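Local coordinates for uncharacterized protein YLR301W (Saccharomyces cerevisiae, PDB 3RBY), which is of unknown function and non-essential, but interacts with HRR25 and may also interact with SEC72, at residues F78-N83 and Q178-Q183. Numbering follows the deposited sequence.
Sequences FWLDTN and QGFLSQ
Phe180 pushes its ring out from strand 176-183 into the angle formed by Trp79 and Leu80, joining the two antiparallel beta-sheets of this all-beta protein. The strands belong to different sheets and share no hydrogen bond; the contact is purely apolar. Strand 80-81 is an outermost strand of its sheet within the chain, bonded through Leu80 to Ala56, and Trp79 and Leu80 together face Ala56 in a classic beta bulge, which is consistent with two consecutive residues reaching one ring from two directions. A flat phenyl suits this angle, since it offers a face to Leu80 and an edge to Trp79 at once; its chi1 of 91° lies away from the usual staggered values.

Leu80 lies over a face of Phe180. Its CG sits 3.8 Å from the ring centroid and 15° off the normal, a CH-pi contact, while CD1 extends toward the root of the ring, 3.8 Å from Phe180 CG. A branched aliphatic chain suits this place, because CB, CG and CD1 follow the ring from CZ back to CG. The two side chains run past each other in opposite directions, each beginning near the other's end.

Trp79 takes the far end of the ring. With CG anti to the backbone N, its indole reaches across to Phe180, and its six-membered ring receives the phenyl edge on one face in a T-shaped stack, the planes at 81° and the centroids 5.5 Å apart. The broad indole offers a flat surface to that edge, which Phe180 CZ meets toward the rim.

Phe194 of neighbouring strand 192-199 touches both Leu80 and Phe180, and Leu169 of strand 166-173 also packs on Phe180, a buried residue. Beyond the bulge, Asp81 N-caps helix 82-86: its OD1 accepts a weak, bent bond from Asn83 N at 2.8 Å, and a second from Trp53 NE1.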
loop_
_atom_site.group_PDB
_atom_site.type_symbol
_atom_site.label_atom_id
_atom_site.label_comp_id
_atom_site.label_asym_id
_atom_site.label_seq_id
_atom_site.Cartn_x
_atom_site.Cartn_y
_atom_site.Cartn_z
ATOM N N PHE A 78 11.351 -16.541 17.458
ATOM C CA PHE A 78 11.127 -17.243 16.196
ATOM C C PHE A 78 11.445 -18.733 16.227
ATOM O O PHE A 78 12.404 -19.179 16.862
ATOM C CB PHE A 78 11.921 -16.558 15.079
ATOM C CG PHE A 78 11.585 -15.101 14.927
ATOM C CD1 PHE A 78 12.523 -14.117 15.209
ATOM C CD2 PHE A 78 10.310 -14.717 14.546
ATOM C CE1 PHE A 78 12.199 -12.769 15.080
ATOM C CE2 PHE A 78 9.975 -13.377 14.419
ATOM C CZ PHE A 78 10.921 -12.399 14.689
ATOM N N TRP A 79 10.622 -19.507 15.538
ATOM C CA TRP A 79 10.920 -20.920 15.318
ATOM C C TRP A 79 11.917 -21.022 14.151
ATOM O O TRP A 79 13.047 -21.503 14.307
ATOM C CB TRP A 79 9.621 -21.665 14.992
ATOM C CG TRP A 79 9.796 -23.136 14.802
ATOM C CD1 TRP A 79 10.776 -23.925 15.337
ATOM C CD2 TRP A 79 8.981 -23.997 13.995
ATOM N NE1 TRP A 79 10.611 -25.227 14.920
ATOM C CE2 TRP A 79 9.515 -25.298 14.100
ATOM C CE3 TRP A 79 7.840 -23.797 13.213
ATOM C CZ2 TRP A 79 8.948 -26.394 13.445
ATOM C CZ3 TRP A 79 7.276 -24.885 12.565
ATOM C CH2 TRP A 79 7.834 -26.170 12.683
ATOM N N LEU A 80 11.479 -20.567 12.977
ATOM C CA LEU A 80 12.375 -20.356 11.843
ATOM C C LEU A 80 12.959 -18.951 11.927
ATOM O O LEU A 80 12.215 -17.981 12.057
ATOM C CB LEU A 80 11.585 -20.483 10.533
ATOM C CG LEU A 80 12.264 -20.723 9.179
ATOM C CD1 LEU A 80 11.612 -19.850 8.106
ATOM C CD2 LEU A 80 13.763 -20.488 9.232
ATOM N N ASP A 81 14.284 -18.842 11.856
ATOM C CA ASP A 81 14.963 -17.552 11.677
ATOM C C ASP A 81 16.211 -17.775 10.820
ATOM O O ASP A 81 17.237 -18.246 11.322
ATOM C CB ASP A 81 15.350 -16.951 13.021
ATOM C CG ASP A 81 16.047 -15.608 12.885
ATOM O OD1 ASP A 81 16.577 -15.307 11.789
ATOM O OD2 ASP A 81 16.079 -14.853 13.888
ATOM N N THR A 82 16.135 -17.457 9.530
ATOM C CA THR A 82 17.240 -17.796 8.634
ATOM C C THR A 82 18.574 -17.222 9.121
ATOM O O THR A 82 19.639 -17.767 8.825
ATOM C CB THR A 82 16.975 -17.372 7.172
ATOM O OG1 THR A 82 16.693 -15.963 7.117
ATOM C CG2 THR A 82 15.810 -18.171 6.581
ATOM N N ASN A 83 18.519 -16.131 9.874
ATOM C CA ASN A 83 19.732 -15.618 10.499
ATOM C C ASN A 83 20.370 -16.675 11.392
ATOM O O ASN A 83 21.523 -17.049 11.189
ATOM C CB ASN A 83 19.454 -14.351 11.318
ATOM C CG ASN A 83 19.063 -13.159 10.450
ATOM O OD1 ASN A 83 19.380 -13.098 9.248
ATOM N ND2 ASN A 83 18.372 -12.193 11.063
ATOM N N GLN A 178 1.933 -19.569 1.884
ATOM C CA GLN A 178 3.360 -19.447 2.136
ATOM C C GLN A 178 3.819 -20.593 3.026
ATOM O O GLN A 178 3.089 -21.010 3.937
ATOM C CB GLN A 178 3.696 -18.105 2.768
ATOM C CG GLN A 178 3.412 -16.926 1.867
ATOM C CD GLN A 178 4.029 -15.661 2.400
ATOM O OE1 GLN A 178 4.930 -15.082 1.768
ATOM N NE2 GLN A 178 3.562 -15.219 3.570
ATOM N N GLY A 179 5.014 -21.103 2.745
ATOM C CA GLY A 179 5.530 -22.260 3.445
ATOM C C GLY A 179 7.048 -22.305 3.547
ATOM O O GLY A 179 7.762 -21.667 2.761
ATOM N N PHE A 180 7.543 -23.055 4.531
ATOM C CA PHE A 180 8.961 -23.388 4.586
ATOM C C PHE A 180 9.179 -24.875 4.910
ATOM O O PHE A 180 8.272 -25.564 5.392
ATOM C CB PHE A 180 9.717 -22.478 5.559
ATOM C CG PHE A 180 9.798 -23.008 6.972
ATOM C CD1 PHE A 180 8.750 -22.811 7.873
ATOM C CD2 PHE A 180 10.934 -23.682 7.407
ATOM C CE1 PHE A 180 8.823 -23.292 9.181
ATOM C CE2 PHE A 180 11.020 -24.164 8.728
ATOM C CZ PHE A 180 9.959 -23.965 9.611
ATOM N N LEU A 181 10.370 -25.364 4.576
ATOM C CA LEU A 181 10.837 -26.699 4.960
ATOM C C LEU A 181 12.344 -26.603 5.169
ATOM O O LEU A 181 13.078 -26.240 4.254
ATOM C CB LEU A 181 10.502 -27.747 3.887
ATOM C CG LEU A 181 10.908 -29.207 4.167
ATOM C CD1 LEU A 181 10.304 -29.703 5.506
ATOM C CD2 LEU A 181 10.516 -30.134 3.005
ATOM N N SER A 182 12.804 -26.883 6.384
ATOM C CA SER A 182 14.229 -26.814 6.680
ATOM C C SER A 182 14.759 -28.141 7.234
ATOM O O SER A 182 14.041 -28.875 7.933
ATOM C CB SER A 182 14.524 -25.679 7.657
ATOM O OG SER A 182 14.017 -25.979 8.943
ATOM N N GLN A 183 16.013 -28.452 6.900
ATOM C CA GLN A 183 16.676 -29.638 7.438
ATOM C C GLN A 183 17.219 -29.349 8.826
ATOM O O GLN A 183 18.025 -28.430 8.994
ATOM C CB GLN A 183 17.828 -30.062 6.553
ATOM C CG GLN A 183 17.407 -30.742 5.287
ATOM C CD GLN A 183 18.591 -30.998 4.389
ATOM O OE1 GLN A 183 19.725 -30.653 4.732
ATOM N NE2 GLN A 183 18.341 -31.607 3.236
#